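Local coordinates for protein protease LasA (Pseudomonas aeruginosa, PDB 3IT5) that cleaves the pentaglycine cross-links of staphylococcal cell-wall peptidoglycan as a secreted zinc metalloendopeptidase and helps degrade host elastin, at residues P10-Y15 and S50-H55. Numbering follows the deposited sequence.
Sequences PWRQGY and SVVAAH
Ser-50 opens the contact against one face of the Arg-12 guanidinium. Its OG lies 3.5 Å from the plane of that group, offset toward the rim, and 3.6 Å from Arg-12 NE; Ser-50 OG is hydrogen-bonded to Lys-98 NZ, not to the guanidinium. A serine is small enough to let the flat group lie across it, and the arginine chain, extended from CG to NE, carries the charged end there at the exposed margin. The backbone of Ser-50 reaches the same residue through a water, which donates to Ser-50 O at 3.0 Å and accepts from Arg-12 N at 2.9 Å.

The bond from CA to CB of Val-51 leads away from the loop, and its side chain packs on Tyr-79, Met-82 and Leu-121. With CG1 anti to the backbone N (chi1 178°), that methyl still comes to 3.6 Å from Pro-10 O. The same carbonyl accepts the one direct hydrogen bond between the segments, from Val-52 N at 3.3 Å; the donor sits well above the carbonyl plane. Val-52 also supplies two methyls: CG2 presses on Trp-11 O at 3.3 Å, while CG1 meets Arg-12 CG at 3.9 Å, the two side chains crossing at about a right angle. A branched residue thus covers both backbone and aliphatic stem. Farther along, Ala-54 lies near Pro-10, and both reach Phe-123; a compact ring and a single methyl suit this buried spot.

Strand 50-52 pairs with strand 98-102, so the contact packs the loop leading into strand 16-19 against the antiparallel beta-sheet of an M23 metallopeptidase, with the Pro-10 side chain about 11 Å from the bound zinc ion.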
ATOM      1  N   PRO A  10      -3.955   2.631   1.833  1.00  5.13           N
ATOM      2  CA  PRO A  10      -3.055   2.878   2.973  1.00  5.05           C
ATOM      3  C   PRO A  10      -2.590   4.333   3.156  1.00  5.18           C
ATOM      4  O   PRO A  10      -1.414   4.581   3.454  1.00  4.92           O
ATOM      5  CB  PRO A  10      -1.868   1.949   2.680  1.00  4.87           C
ATOM      6  CG  PRO A  10      -1.820   1.879   1.198  1.00  4.56           C
ATOM      7  CD  PRO A  10      -3.254   1.950   0.726  1.00  4.95           C
ATOM      8  N   TRP A  11      -3.505   5.282   2.961  1.00  5.36           N
ATOM      9  CA  TRP A  11      -3.291   6.666   3.381  1.00  5.68           C
ATOM     10  C   TRP A  11      -4.567   7.240   3.989  1.00  6.05           C
ATOM     11  O   TRP A  11      -5.629   6.624   3.896  1.00  5.94           O
ATOM     12  CB  TRP A  11      -2.768   7.545   2.243  1.00  5.74           C
ATOM     13  CG  TRP A  11      -3.576   7.537   0.974  1.00  5.61           C
ATOM     14  CD1 TRP A  11      -4.646   8.333   0.672  1.00  6.38           C
ATOM     15  CD2 TRP A  11      -3.348   6.717  -0.181  1.00  5.25           C
ATOM     16  NE1 TRP A  11      -5.105   8.051  -0.597  1.00  5.58           N
ATOM     17  CE2 TRP A  11      -4.325   7.063  -1.141  1.00  5.23           C
ATOM     18  CE3 TRP A  11      -2.412   5.719  -0.496  1.00  5.43           C
ATOM     19  CZ2 TRP A  11      -4.394   6.451  -2.395  1.00  4.50           C
ATOM     20  CZ3 TRP A  11      -2.487   5.105  -1.744  1.00  4.92           C
ATOM     21  CH2 TRP A  11      -3.469   5.476  -2.678  1.00  5.62           C
ATOM     22  N   ARG A  12      -4.449   8.403   4.623  1.00  6.41           N
ATOM     23  CA  ARG A  12      -5.569   9.023   5.326  1.00  7.15           C
ATOM     24  C   ARG A  12      -6.816   9.170   4.459  1.00  7.10           C
ATOM     25  O   ARG A  12      -6.740   9.567   3.297  1.00  6.88           O
ATOM     26  CB  ARG A  12      -5.179  10.394   5.864  1.00  7.25           C
ATOM     27  CG  ARG A  12      -4.260  10.385   7.074  1.00  8.99           C
ATOM     28  CD  ARG A  12      -3.643  11.762   7.229  1.00 11.23           C
ATOM     29  NE  ARG A  12      -3.139  12.003   8.578  1.00 14.06           N
ATOM     30  CZ  ARG A  12      -2.715  13.185   9.023  1.00 14.96           C
ATOM     31  NH1 ARG A  12      -2.737  14.251   8.228  1.00 14.87           N
ATOM     32  NH2 ARG A  12      -2.274  13.300  10.271  1.00 15.63           N
ATOM     33  N   GLN A  13      -7.962   8.845   5.049  1.00  7.28           N
ATOM     34  CA  GLN A  13      -9.255   9.043   4.411  1.00  7.35           C
ATOM     35  C   GLN A  13      -9.447  10.520   4.056  1.00  7.33           C
ATOM     36  O   GLN A  13      -9.092  11.405   4.840  1.00  7.32           O
ATOM     37  CB  GLN A  13     -10.354   8.582   5.360  1.00  7.53           C
ATOM     38  CG  GLN A  13     -11.588   8.063   4.670  1.00  8.56           C
ATOM     39  CD  GLN A  13     -12.676   7.695   5.648  1.00  9.44           C
ATOM     40  OE1 GLN A  13     -12.739   6.563   6.127  1.00  9.62           O
ATOM     41  NE2 GLN A  13     -13.531   8.660   5.970  1.00 10.19           N
ATOM     42  N   GLY A  14      -9.995  10.783   2.872  1.00  7.33           N
ATOM     43  CA  GLY A  14     -10.243  12.157   2.420  1.00  7.18           C
ATOM     44  C   GLY A  14      -9.100  12.760   1.618  1.00  7.17           C
ATOM     45  O   GLY A  14      -9.204  13.888   1.119  1.00  6.97           O
ATOM     46  N   TYR A  15      -8.013  12.004   1.491  1.00  7.05           N
ATOM     47  CA  TYR A  15      -6.819  12.467   0.790  1.00  7.07           C
ATOM     48  C   TYR A  15      -6.478  11.552  -0.396  1.00  6.66           C
ATOM     49  O   TYR A  15      -7.010  10.448  -0.509  1.00  6.46           O
ATOM     50  CB  TYR A  15      -5.646  12.620   1.775  1.00  7.33           C
ATOM     51  CG  TYR A  15      -5.944  13.596   2.904  1.00  7.99           C
ATOM     52  CD1 TYR A  15      -5.574  14.942   2.813  1.00  8.24           C
ATOM     53  CD2 TYR A  15      -6.619  13.175   4.052  1.00  8.46           C
ATOM     54  CE1 TYR A  15      -5.862  15.841   3.852  1.00  8.86           C
ATOM     55  CE2 TYR A  15      -6.910  14.058   5.089  1.00  8.50           C
ATOM     56  CZ  TYR A  15      -6.529  15.385   4.985  1.00  9.14           C
ATOM     57  OH  TYR A  15      -6.829  16.245   6.019  1.00  9.82           O
ATOM     58  N   SER A  50       1.424  10.811   5.603  1.00  5.72           N
ATOM     59  CA  SER A  50       1.020   9.770   6.552  1.00  5.49           C
ATOM     60  C   SER A  50       0.568   8.474   5.886  1.00  5.39           C
ATOM     61  O   SER A  50      -0.315   8.483   5.018  1.00  5.44           O
ATOM     62  CB  SER A  50      -0.077  10.302   7.481  1.00  5.71           C
ATOM     63  OG  SER A  50       0.363  11.477   8.148  1.00  5.47           O
ATOM     64  N   VAL A  51       1.190   7.366   6.299  1.00  4.90           N
ATOM     65  CA  VAL A  51       0.731   6.023   5.951  1.00  4.50           C
ATOM     66  C   VAL A  51      -0.174   5.486   7.075  1.00  4.59           C
ATOM     67  O   VAL A  51       0.192   5.524   8.254  1.00  4.45           O
ATOM     68  CB  VAL A  51       1.915   5.045   5.720  1.00  4.69           C
ATOM     69  CG1 VAL A  51       1.404   3.637   5.399  1.00  4.17           C
ATOM     70  CG2 VAL A  51       2.841   5.544   4.604  1.00  3.92           C
ATOM     71  N   VAL A  52      -1.355   5.001   6.704  1.00  4.27           N
ATOM     72  CA  VAL A  52      -2.296   4.444   7.676  1.00  4.27           C
ATOM     73  C   VAL A  52      -2.590   2.972   7.389  1.00  4.15           C
ATOM     74  O   VAL A  52      -2.408   2.495   6.256  1.00  3.77           O
ATOM     75  CB  VAL A  52      -3.634   5.243   7.747  1.00  4.28           C
ATOM     76  CG1 VAL A  52      -3.382   6.742   7.958  1.00  4.46           C
ATOM     77  CG2 VAL A  52      -4.476   5.006   6.501  1.00  4.42           C
ATOM     78  N   ALA A  53      -3.046   2.264   8.420  1.00  4.24           N
ATOM     79  CA  ALA A  53      -3.466   0.874   8.291  1.00  4.11           C
ATOM     80  C   ALA A  53      -4.592   0.738   7.274  1.00  4.18           C
ATOM     81  O   ALA A  53      -5.585   1.471   7.317  1.00  4.22           O
ATOM     82  CB  ALA A  53      -3.898   0.314   9.641  1.00  4.23           C
ATOM     83  N   ALA A  54      -4.422  -0.202   6.353  1.00  4.11           N
ATOM     84  CA  ALA A  54      -5.422  -0.470   5.332  1.00  3.83           C
ATOM     85  C   ALA A  54      -6.614  -1.231   5.911  1.00  3.84           C
ATOM     86  O   ALA A  54      -7.686  -1.265   5.308  1.00  3.58           O
ATOM     87  CB  ALA A  54      -4.803  -1.236   4.188  1.00  3.65           C
ATOM     88  N   HIS A  55      -6.420  -1.821   7.089  1.00  4.00           N
ATOM     89  CA  HIS A  55      -7.451  -2.622   7.740  1.00  4.09           C
ATOM     90  C   HIS A  55      -7.203  -2.787   9.237  1.00  4.28           C
ATOM     91  O   HIS A  55      -6.125  -2.443   9.749  1.00  4.27           O
ATOM     92  CB  HIS A  55      -7.513  -4.009   7.093  1.00  3.99           C
ATOM     93  CG  HIS A  55      -6.218  -4.756   7.154  1.00  3.80           C
ATOM     94  ND1 HIS A  55      -5.925  -5.658   8.154  1.00  4.08           N
ATOM     95  CD2 HIS A  55      -5.136  -4.734   6.340  1.00  4.11           C
ATOM     96  CE1 HIS A  55      -4.718  -6.158   7.954  1.00  4.57           C
ATOM     97  NE2 HIS A  55      -4.217  -5.609   6.862  1.00  3.72           N
TER
HETATM   98  O   HOH W   1      -2.406  10.444   4.171  1.00  2.02           O